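Local coordinates for acyl-CoA synthetase (AMP-forming)/AMP-acid ligase II-like protein (Dyadobacter fermentans, PDB 4GS5) that probably joins medium-chain fatty acids to coenzyme A through an acyl-adenylate, as an AMP-forming member of the ATP-dependent AMP-binding enzyme family, at residues Tyr202-Gly207 against Asn241-Ile246; Asp213-Leu218 against Gln231-Val236; Cys284-Asp289 against Asp344-Phe349. All coordinates share one frame; numbering follows the deposited sequence.

Interaction 1: residues Tyr202-Gly207 against Asn241-Ile246; sequences YVFLPG and NAFQWI. With EDO (1,2-ethanediol), chain X.
Y202 and V203 pair with F243 and A242 in a buried antiparallel strand contact, where strand 202-204 lies beside strand 242-248 and an aromatic cluster fills one face of the sheet. Y202 and F243 are a hydrogen-bonded pair with bonds running both ways, Y202 N giving to F243 O at 2.9 Å and F243 N to Y202 O at 2.8 Å. The next pair, V203 with A242, is non-hydrogen-bonded, and the CA atoms of V203 and A242 come within 4.0 Å of each other. A242 suits this place because its lone methyl fits against the V203 backbone. A third bond, F204 N to N241 O at 3.0 Å, is more bent and lies just before the start of strand 242-248.

On the face of Y202 and F243 the rings do the work. The CB of Y202 sits over the F243 ring in a CH-pi contact, 3.9 Å from its centroid, while the two rings lie nearly parallel but slid apart. F243 can offer its ring there because CG stands between its own N and carbonyl carbon (chi1 75°), which brings the ring back toward the neighbouring strand. F204 then touches F243 CD2 with its CZ at 3.4 Å, the planes turned 37° to each other. Phenylalanine fits both sites, having no polar atom to satisfy, whereas Y202 carries its hydroxyl to a weak hydrogen bond with K191. Y210 stacks on F204, and Y179 meets F243 edge-to-face, which widens the cluster.

V203, itself exposed, points to the other face together with A242, and its CG1 touches N241. Farther along, a 1,2-ethanediol, probably from the crystallisation liquor, donates to P206 O. An antiparallel strand pair with an aromatic cluster on one face is typical of a buried sheet core, here in a member of the AMP-binding enzyme family.

Interaction 2: residues Asp213-Leu218 against Gln231-Val236; sequences DERGCL and QTNDLV
C217 faces L235 as a non-hydrogen-bonded pair in an antiparallel beta hairpin of strands 217-221 and 230-238, flanked by backbone bonds from V236 N to G216 O and from L218 N to D234 O. The O of L218 accepts from T232 N and not from D234, so the pairing is irregular around N233.

A type I turn from D213 to G216 leads into the hairpin, and D213 organises it. Its OD1 accepts from R215 N, closing an Asx turn, and from C217 N, the two donors arriving on opposite faces of the carboxylate. Its OD2 takes both NE and NH1 of R215, a salt bridge in which NE lies 2.9 Å from D213 OD2. G216 ends the turn at a positive phi (89°), where a CB would press on the preceding carbonyl oxygen.

The arginine then spans to the other strand. R215 NH1 and NH2 both bond to N233 OD1, with NH2 3.1 Å from that oxygen, and the guanidinium stands perpendicular to the N233 amide. C217 SG lies over the centre of one guanidinium face. An alanine at D213 is likely to leave R215 without its charge partner and free to turn away from N233, with the amides of R215 and C217 stripped of their acceptor.

Q231, bent at chi2 (61°), brings NE2 above the carbonyl plane of C217, 3.0 Å from C217 O, and also bonds its neighbour T232 O. T232 OG1 accepts from D234 N in an ST turn and, in the carbonyl plane of L218, donates to a lone pair of L218 O at 2.6 Å.

Interaction 3: residues Cys284-Asp289 against Asp344-Phe349; sequences CWWEPD and DKRATF
The indole of W285, reaching from the strand toward the helix, has contacts on both faces. K345 lays its CB over one face, a CH-pi contact 4.0 Å from the centroid of the six-membered ring, while on the opposite face W286 brings its CD1 over the centre. A long aliphatic stem suits K345: its extended chain crosses the indole obliquely, CB and CD touching it, and carries the ammonium on to a water, which also hydrogen-bonds C284 O, so a single water links lysine and strand.

F349 takes the pyrrole end of the same indole. W285 CD1 comes down on the F349 ring, off-centre, 3.5 Å from F349 CG, with the five-membered ring turned 49° from the phenyl plane. CG of W285 is anti to its N (chi1 -158°), which swings the broad indole out toward the helix. The same F349 face receives W286 O, while E287 CB meets the far end of the ring, 3.9 Å from F349 CZ. E287 OE1 is hydrogen-bonded to Y330 OH, and Y330 also packs edge-to-face with F349, so the phenylalanine is held from several sides.

R346, bent at chi3, brings NH1 near two indoles, 4.1 Å from both W285 CZ2 and W286 CZ2. The helix begins at D344, an N-cap residue whose OD1 takes the bond of A347 N at 2.9 Å. A terminal helix laid obliquely, axes 56° apart, on a strand that is outermost within this chain in a small mixed sheet is alpha/beta packing, consistent with the small C-terminal domain of AMP-forming ligases.

Interactions 1 and 2 belong to one body of sheet: strands 242-248 and 230-238 are neighbours, I246 N lies 2.8 Å from L235 O, a probable hydrogen bond, and F243 packs on V236. Along the chain interaction 2 is nested inside the loop that interaction 1 closes. Their chemistry differs with place: interaction 1 is a buried pairing filled by aromatic rings, whereas interaction 2 is partly open and its turn is held by charged and amide side chains. Interaction 3 stands apart, its centre about 20 Å from that of interaction 2, and is a surface contact of helix on strand with no direct hydrogen bond, resting on indole and phenyl faces.

Interaction 1: residues Tyr202-Gly207 against Asn241-Ile246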
loop_
_atom_site.group_PDB
_atom_site.type_symbol
_atom_site.label_atom_id
_atom_site.label_comp_id
_atom_site.label_asym_id
_atom_site.label_seq_id
_atom_site.Cartn_x
_atom_site.Cartn_y
_atom_site.Cartn_z
ATOM N N TYR A 202 2.801 -10.407 0.562
ATOM C CA TYR A 202 1.729 -10.203 -0.404
ATOM C C TYR A 202 1.867 -11.306 -1.449
ATOM O O TYR A 202 2.906 -11.419 -2.088
ATOM C CB TYR A 202 1.871 -8.839 -1.072
ATOM C CG TYR A 202 1.606 -7.642 -0.160
ATOM C CD1 TYR A 202 0.311 -7.167 0.054
ATOM C CD2 TYR A 202 2.652 -6.974 0.446
ATOM C CE1 TYR A 202 0.077 -6.051 0.866
ATOM C CE2 TYR A 202 2.433 -5.859 1.257
ATOM C CZ TYR A 202 1.150 -5.406 1.460
ATOM O OH TYR A 202 0.956 -4.315 2.269
ATOM N N VAL A 203 0.824 -12.106 -1.635
ATOM C CA VAL A 203 0.849 -13.182 -2.617
ATOM C C VAL A 203 0.269 -12.701 -3.948
ATOM O O VAL A 203 -0.869 -12.235 -4.009
ATOM C CB VAL A 203 0.079 -14.408 -2.112
ATOM C CG1 VAL A 203 0.107 -15.548 -3.136
ATOM C CG2 VAL A 203 0.657 -14.884 -0.759
ATOM N N PHE A 204 1.064 -12.800 -5.009
ATOM C CA PHE A 204 0.655 -12.341 -6.340
ATOM C C PHE A 204 -0.618 -13.020 -6.846
ATOM O O PHE A 204 -0.746 -14.241 -6.800
ATOM C CB PHE A 204 1.790 -12.565 -7.351
ATOM C CG PHE A 204 2.958 -11.626 -7.170
ATOM C CD1 PHE A 204 2.821 -10.258 -7.440
ATOM C CD2 PHE A 204 4.182 -12.102 -6.702
ATOM C CE1 PHE A 204 3.891 -9.385 -7.262
ATOM C CE2 PHE A 204 5.266 -11.239 -6.513
ATOM C CZ PHE A 204 5.132 -9.884 -6.800
ATOM N N LEU A 205 -1.557 -12.214 -7.332
ATOM C CA LEU A 205 -2.760 -12.727 -7.975
ATOM C C LEU A 205 -2.399 -13.467 -9.265
ATOM O O LEU A 205 -1.387 -13.172 -9.895
ATOM C CB LEU A 205 -3.714 -11.571 -8.288
ATOM C CG LEU A 205 -4.355 -10.904 -7.075
ATOM C CD1 LEU A 205 -5.015 -9.585 -7.468
ATOM C CD2 LEU A 205 -5.354 -11.837 -6.434
ATOM N N PRO A 206 -3.238 -14.428 -9.673
ATOM C CA PRO A 206 -2.914 -15.199 -10.879
ATOM C C PRO A 206 -2.950 -14.296 -12.117
ATOM O O PRO A 206 -3.786 -13.396 -12.195
ATOM C CB PRO A 206 -4.042 -16.233 -10.945
ATOM C CG PRO A 206 -5.218 -15.541 -10.272
ATOM C CD PRO A 206 -4.616 -14.671 -9.195
ATOM N N GLY A 207 -2.046 -14.525 -13.057
ATOM C CA GLY A 207 -2.018 -13.748 -14.282
ATOM C C GLY A 207 -1.088 -12.558 -14.210
ATOM O O GLY A 207 -0.843 -11.892 -15.213
ATOM N N ASN A 241 5.876 -17.213 -5.375
ATOM C CA ASN A 241 4.846 -16.342 -5.941
ATOM C C ASN A 241 4.291 -15.271 -4.992
ATOM O O ASN A 241 3.087 -15.016 -4.969
ATOM C CB ASN A 241 3.695 -17.183 -6.489
ATOM C CG ASN A 241 2.800 -17.716 -5.392
ATOM O OD1 ASN A 241 3.251 -17.964 -4.266
ATOM N ND2 ASN A 241 1.518 -17.885 -5.709
ATOM N N ALA A 242 5.172 -14.641 -4.225
ATOM C CA ALA A 242 4.778 -13.664 -3.218
ATOM C C ALA A 242 5.955 -12.743 -2.947
ATOM O O ALA A 242 7.083 -13.040 -3.331
ATOM C CB ALA A 242 4.343 -14.373 -1.902
ATOM N N PHE A 243 5.713 -11.623 -2.282
ATOM C CA PHE A 243 6.829 -10.753 -1.950
ATOM C C PHE A 243 6.674 -10.119 -0.598
ATOM O O PHE A 243 5.574 -10.005 -0.060
ATOM C CB PHE A 243 7.041 -9.663 -3.016
ATOM C CG PHE A 243 6.010 -8.540 -2.969
ATOM C CD1 PHE A 243 6.239 -7.395 -2.225
ATOM C CD2 PHE A 243 4.833 -8.634 -3.702
ATOM C CE1 PHE A 243 5.295 -6.352 -2.204
ATOM C CE2 PHE A 243 3.887 -7.596 -3.694
ATOM C CZ PHE A 243 4.112 -6.464 -2.949
ATOM N N GLN A 244 7.807 -9.709 -0.051
ATOM C CA GLN A 244 7.817 -8.950 1.167
ATOM C C GLN A 244 8.290 -7.550 0.822
ATOM O O GLN A 244 9.301 -7.371 0.121
ATOM C CB GLN A 244 8.797 -9.563 2.165
ATOM C CG GLN A 244 8.969 -8.702 3.384
ATOM C CD GLN A 244 9.929 -9.308 4.398
ATOM O OE1 GLN A 244 10.704 -10.222 4.082
ATOM N NE2 GLN A 244 9.887 -8.794 5.621
ATOM N N TRP A 245 7.573 -6.552 1.311
ATOM C CA TRP A 245 7.991 -5.174 1.093
ATOM C C TRP A 245 9.101 -4.841 2.092
ATOM O O TRP A 245 8.949 -5.080 3.282
ATOM C CB TRP A 245 6.805 -4.233 1.293
ATOM C CG TRP A 245 7.108 -2.758 1.079
ATOM C CD1 TRP A 245 7.039 -2.071 -0.103
ATOM C CD2 TRP A 245 7.511 -1.798 2.073
ATOM N NE1 TRP A 245 7.365 -0.751 0.096
ATOM C CE2 TRP A 245 7.665 -0.558 1.416
ATOM C CE3 TRP A 245 7.745 -1.866 3.449
ATOM C CZ2 TRP A 245 8.040 0.600 2.091
ATOM C CZ3 TRP A 245 8.115 -0.705 4.121
ATOM C CH2 TRP A 245 8.253 0.510 3.443
ATOM N N ILE A 246 10.196 -4.279 1.593
ATOM C CA ILE A 246 11.373 -3.971 2.406
ATOM C C ILE A 246 11.474 -2.474 2.690
ATOM O O ILE A 246 11.787 -2.080 3.809
ATOM C CB ILE A 246 12.664 -4.382 1.689
ATOM C CG1 ILE A 246 12.694 -5.899 1.444
ATOM C CG2 ILE A 246 13.892 -3.921 2.469
ATOM C CD1 ILE A 246 12.371 -6.724 2.681
HETATM C C1 EDO X . -7.466 -15.706 -13.439
HETATM O O1 EDO X . -8.817 -15.894 -13.012
HETATM C C2 EDO X . -7.197 -14.212 -13.522
HETATM O O2 EDO X . -5.852 -13.966 -13.960
#

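Interaction 2: residues Asp213-Leu218 against Gln231-Val236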
loop_
_atom_site.group_PDB
_atom_site.type_symbol
_atom_site.label_atom_id
_atom_site.label_comp_id
_atom_site.label_asym_id
_atom_site.label_seq_id
_atom_site.Cartn_x
_atom_site.Cartn_y
_atom_site.Cartn_z
ATOM N N ASP A 213 13.851 -4.883 -10.820
ATOM C CA ASP A 213 14.870 -4.261 -11.646
ATOM C C ASP A 213 16.209 -4.362 -10.920
ATOM O O ASP A 213 16.322 -5.060 -9.905
ATOM C CB ASP A 213 14.519 -2.796 -11.936
ATOM C CG ASP A 213 14.452 -1.954 -10.679
ATOM O OD1 ASP A 213 14.866 -2.444 -9.605
ATOM O OD2 ASP A 213 13.987 -0.798 -10.758
ATOM N N GLU A 214 17.211 -3.652 -11.426
ATOM C CA GLU A 214 18.567 -3.735 -10.882
ATOM C C GLU A 214 18.691 -3.165 -9.468
ATOM O O GLU A 214 19.683 -3.414 -8.777
ATOM C CB GLU A 214 19.564 -3.047 -11.825
ATOM C CG GLU A 214 19.640 -3.692 -13.199
ATOM C CD GLU A 214 20.680 -3.042 -14.106
ATOM O OE1 GLU A 214 20.700 -1.793 -14.204
ATOM O OE2 GLU A 214 21.480 -3.783 -14.721
ATOM N N ARG A 215 17.683 -2.412 -9.034
ATOM C CA ARG A 215 17.695 -1.816 -7.697
ATOM C C ARG A 215 17.094 -2.768 -6.671
ATOM O O ARG A 215 17.235 -2.570 -5.459
ATOM C CB ARG A 215 16.913 -0.501 -7.683
ATOM C CG ARG A 215 17.415 0.560 -8.664
ATOM C CD ARG A 215 16.430 1.723 -8.738
ATOM N NE ARG A 215 15.097 1.277 -9.140
ATOM C CZ ARG A 215 13.981 1.970 -8.937
ATOM N NH1 ARG A 215 12.812 1.491 -9.341
ATOM N NH2 ARG A 215 14.034 3.143 -8.326
ATOM N N GLY A 216 16.418 -3.799 -7.167
ATOM C CA GLY A 216 15.649 -4.686 -6.321
ATOM C C GLY A 216 14.213 -4.216 -6.125
ATOM O O GLY A 216 13.541 -4.658 -5.196
ATOM N N CYS A 217 13.744 -3.316 -6.992
ATOM C CA CYS A 217 12.383 -2.778 -6.898
ATOM C C CYS A 217 11.385 -3.545 -7.775
ATOM O O CYS A 217 11.669 -3.878 -8.928
ATOM C CB CYS A 217 12.355 -1.303 -7.306
ATOM S SG CYS A 217 13.149 -0.152 -6.157
ATOM N N LEU A 218 10.194 -3.758 -7.238
ATOM C CA LEU A 218 9.182 -4.578 -7.895
ATOM C C LEU A 218 8.694 -3.973 -9.204
ATOM O O LEU A 218 8.366 -2.775 -9.283
ATOM C CB LEU A 218 7.988 -4.765 -6.963
ATOM C CG LEU A 218 6.822 -5.643 -7.440
ATOM C CD1 LEU A 218 7.283 -7.085 -7.669
ATOM C CD2 LEU A 218 5.693 -5.607 -6.410
ATOM N N GLN A 231 6.927 -0.300 -13.411
ATOM C CA GLN A 231 8.068 -0.332 -12.502
ATOM C C GLN A 231 7.741 0.481 -11.258
ATOM O O GLN A 231 7.494 1.682 -11.363
ATOM C CB GLN A 231 9.304 0.257 -13.194
ATOM C CG GLN A 231 10.556 0.231 -12.316
ATOM C CD GLN A 231 10.954 -1.182 -11.924
ATOM O OE1 GLN A 231 11.386 -1.965 -12.766
ATOM N NE2 GLN A 231 10.792 -1.518 -10.649
ATOM N N THR A 232 7.714 -0.162 -10.088
ATOM C CA THR A 232 7.467 0.570 -8.845
ATOM C C THR A 232 8.786 1.094 -8.310
ATOM O O THR A 232 9.846 0.804 -8.868
ATOM C CB THR A 232 6.836 -0.306 -7.754
ATOM O OG1 THR A 232 7.796 -1.273 -7.286
ATOM C CG2 THR A 232 5.600 -1.020 -8.284
ATOM N N ASN A 233 8.723 1.872 -7.234
ATOM C CA ASN A 233 9.933 2.227 -6.502
ATOM C C ASN A 233 9.902 1.529 -5.139
ATOM O O ASN A 233 10.537 1.983 -4.183
ATOM C CB ASN A 233 10.073 3.749 -6.349
ATOM C CG ASN A 233 10.235 4.470 -7.688
ATOM O OD1 ASN A 233 11.056 4.081 -8.518
ATOM N ND2 ASN A 233 9.453 5.536 -7.896
ATOM N N ASP A 234 9.153 0.427 -5.054
ATOM C CA ASP A 234 9.140 -0.397 -3.845
ATOM C C ASP A 234 10.242 -1.454 -3.844
ATOM O O ASP A 234 10.202 -2.404 -4.625
ATOM C CB ASP A 234 7.787 -1.102 -3.664
ATOM C CG ASP A 234 6.649 -0.136 -3.364
ATOM O OD1 ASP A 234 6.891 0.912 -2.730
ATOM O OD2 ASP A 234 5.514 -0.429 -3.768
ATOM N N LEU A 235 11.215 -1.289 -2.952
ATOM C CA LEU A 235 12.197 -2.333 -2.663
ATOM C C LEU A 235 11.501 -3.555 -2.040
ATOM O O LEU A 235 10.815 -3.441 -1.016
ATOM C CB LEU A 235 13.219 -1.782 -1.671
ATOM C CG LEU A 235 14.656 -2.261 -1.670
ATOM C CD1 LEU A 235 15.348 -1.871 -2.972
ATOM C CD2 LEU A 235 15.378 -1.655 -0.467
ATOM N N VAL A 236 11.698 -4.730 -2.634
ATOM C CA VAL A 236 11.017 -5.934 -2.174
ATOM C C VAL A 236 11.958 -7.135 -2.156
ATOM O O VAL A 236 13.006 -7.125 -2.772
ATOM C CB VAL A 236 9.783 -6.285 -3.062
ATOM C CG1 VAL A 236 8.807 -5.078 -3.141
ATOM C CG2 VAL A 236 10.211 -6.707 -4.469
#

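Interaction 3: residues Cys284-Asp289 against Asp344-Phe349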
loop_
_atom_site.group_PDB
_atom_site.type_symbol
_atom_site.label_atom_id
_atom_site.label_comp_id
_atom_site.label_asym_id
_atom_site.label_seq_id
_atom_site.Cartn_x
_atom_site.Cartn_y
_atom_site.Cartn_z
ATOM N N CYS A 284 23.866 9.875 7.992
ATOM C CA CYS A 284 24.448 8.591 7.659
ATOM C C CYS A 284 24.404 8.408 6.155
ATOM O O CYS A 284 23.489 8.885 5.484
ATOM C CB CYS A 284 23.693 7.465 8.359
ATOM S SG CYS A 284 24.122 7.365 10.094
ATOM N N TRP A 285 25.406 7.716 5.634
ATOM C CA TRP A 285 25.468 7.433 4.214
ATOM C C TRP A 285 26.213 6.115 4.036
ATOM O O TRP A 285 26.336 5.335 4.983
ATOM C CB TRP A 285 26.181 8.571 3.483
ATOM C CG TRP A 285 25.861 8.665 2.022
ATOM C CD1 TRP A 285 26.747 8.585 0.977
ATOM C CD2 TRP A 285 24.569 8.871 1.438
ATOM N NE1 TRP A 285 26.080 8.723 -0.215
ATOM C CE2 TRP A 285 24.744 8.905 0.039
ATOM C CE3 TRP A 285 23.287 9.051 1.960
ATOM C CZ2 TRP A 285 23.677 9.102 -0.848
ATOM C CZ3 TRP A 285 22.224 9.242 1.077
ATOM C CH2 TRP A 285 22.428 9.266 -0.310
ATOM N N TRP A 286 26.687 5.847 2.826
ATOM C CA TRP A 286 27.354 4.572 2.583
ATOM C C TRP A 286 28.355 4.695 1.461
ATOM O O TRP A 286 28.336 5.658 0.684
ATOM C CB TRP A 286 26.341 3.490 2.232
ATOM C CG TRP A 286 25.623 3.798 0.973
ATOM C CD1 TRP A 286 24.494 4.575 0.839
ATOM C CD2 TRP A 286 25.974 3.367 -0.349
ATOM N NE1 TRP A 286 24.127 4.644 -0.484
ATOM C CE2 TRP A 286 25.015 3.916 -1.234
ATOM C CE3 TRP A 286 27.007 2.579 -0.873
ATOM C CZ2 TRP A 286 25.060 3.699 -2.614
ATOM C CZ3 TRP A 286 27.050 2.363 -2.240
ATOM C CH2 TRP A 286 26.079 2.924 -3.100
ATOM N N GLU A 287 29.240 3.717 1.367
ATOM C CA GLU A 287 30.137 3.677 0.223
ATOM C C GLU A 287 30.386 2.234 -0.178
ATOM O O GLU A 287 30.181 1.315 0.620
ATOM C CB GLU A 287 31.443 4.423 0.506
ATOM C CG GLU A 287 32.285 3.823 1.605
ATOM C CD GLU A 287 33.579 4.588 1.801
ATOM O OE1 GLU A 287 33.668 5.370 2.770
ATOM O OE2 GLU A 287 34.506 4.415 0.977
ATOM N N PRO A 288 30.769 2.028 -1.438
ATOM C CA PRO A 288 31.045 0.667 -1.884
ATOM C C PRO A 288 32.166 0.085 -1.032
ATOM O O PRO A 288 33.091 0.803 -0.656
ATOM C CB PRO A 288 31.520 0.861 -3.324
ATOM C CG PRO A 288 30.921 2.174 -3.758
ATOM C CD PRO A 288 30.893 3.021 -2.519
ATOM N N ASP A 289 32.065 -1.196 -0.707
ATOM C CA ASP A 289 33.100 -1.884 0.049
ATOM C C ASP A 289 33.189 -3.324 -0.445
ATOM O O ASP A 289 32.178 -4.030 -0.463
ATOM C CB ASP A 289 32.772 -1.876 1.554
ATOM C CG ASP A 289 33.894 -2.509 2.394
ATOM O OD1 ASP A 289 33.681 -3.573 3.023
ATOM O OD2 ASP A 289 35.001 -1.938 2.387
ATOM N N ASP A 344 21.962 18.079 -0.249
ATOM C CA ASP A 344 22.208 17.146 -1.333
ATOM C C ASP A 344 23.244 16.166 -0.809
ATOM O O ASP A 344 24.445 16.448 -0.846
ATOM C CB ASP A 344 22.747 17.867 -2.562
ATOM C CG ASP A 344 22.768 16.980 -3.801
ATOM O OD1 ASP A 344 22.933 15.747 -3.666
ATOM O OD2 ASP A 344 22.629 17.520 -4.915
ATOM N N LYS A 345 22.785 15.025 -0.302
ATOM C CA LYS A 345 23.688 14.060 0.321
ATOM C C LYS A 345 24.649 13.447 -0.683
ATOM O O LYS A 345 25.852 13.375 -0.432
ATOM C CB LYS A 345 22.903 12.979 1.054
ATOM C CG LYS A 345 22.074 13.545 2.196
ATOM C CD LYS A 345 21.250 12.475 2.880
ATOM C CE LYS A 345 20.284 13.105 3.884
ATOM N NZ LYS A 345 19.359 12.098 4.454
ATOM N N ARG A 346 24.112 13.018 -1.819
ATOM C CA ARG A 346 24.919 12.463 -2.900
ATOM C C ARG A 346 26.027 13.422 -3.361
ATOM O O ARG A 346 27.185 13.022 -3.496
ATOM C CB ARG A 346 24.014 12.061 -4.067
ATOM C CG ARG A 346 24.738 11.533 -5.290
ATOM C CD ARG A 346 23.849 10.557 -6.042
ATOM N NE ARG A 346 23.563 9.386 -5.215
ATOM C CZ ARG A 346 24.276 8.262 -5.242
ATOM N NH1 ARG A 346 23.958 7.246 -4.448
ATOM N NH2 ARG A 346 25.308 8.152 -6.071
ATOM N N ALA A 347 25.682 14.685 -3.592
ATOM C CA ALA A 347 26.670 15.668 -4.043
ATOM C C ALA A 347 27.694 15.938 -2.945
ATOM O O ALA A 347 28.901 16.013 -3.206
ATOM C CB ALA A 347 25.995 16.964 -4.470
ATOM N N THR A 348 27.202 16.066 -1.715
ATOM C CA THR A 348 28.064 16.239 -0.549
ATOM C C THR A 348 29.099 15.125 -0.471
ATOM O O THR A 348 30.275 15.379 -0.190
ATOM C CB THR A 348 27.251 16.286 0.770
ATOM O OG1 THR A 348 26.427 17.460 0.785
ATOM C CG2 THR A 348 28.175 16.322 1.980
ATOM N N PHE A 349 28.671 13.891 -0.718
ATOM C CA PHE A 349 29.584 12.764 -0.562
ATOM C C PHE A 349 30.678 12.753 -1.629
ATOM O O PHE A 349 31.848 12.564 -1.310
ATOM C CB PHE A 349 28.842 11.425 -0.513
ATOM C CG PHE A 349 29.659 10.321 0.075
ATOM C CD1 PHE A 349 29.915 10.289 1.434
ATOM C CD2 PHE A 349 30.197 9.334 -0.730
ATOM C CE1 PHE A 349 30.681 9.292 1.986
ATOM C CE2 PHE A 349 30.972 8.320 -0.184
ATOM C CZ PHE A 349 31.216 8.298 1.175
HETATM O O HOH W 1 20.973 9.663 5.932
#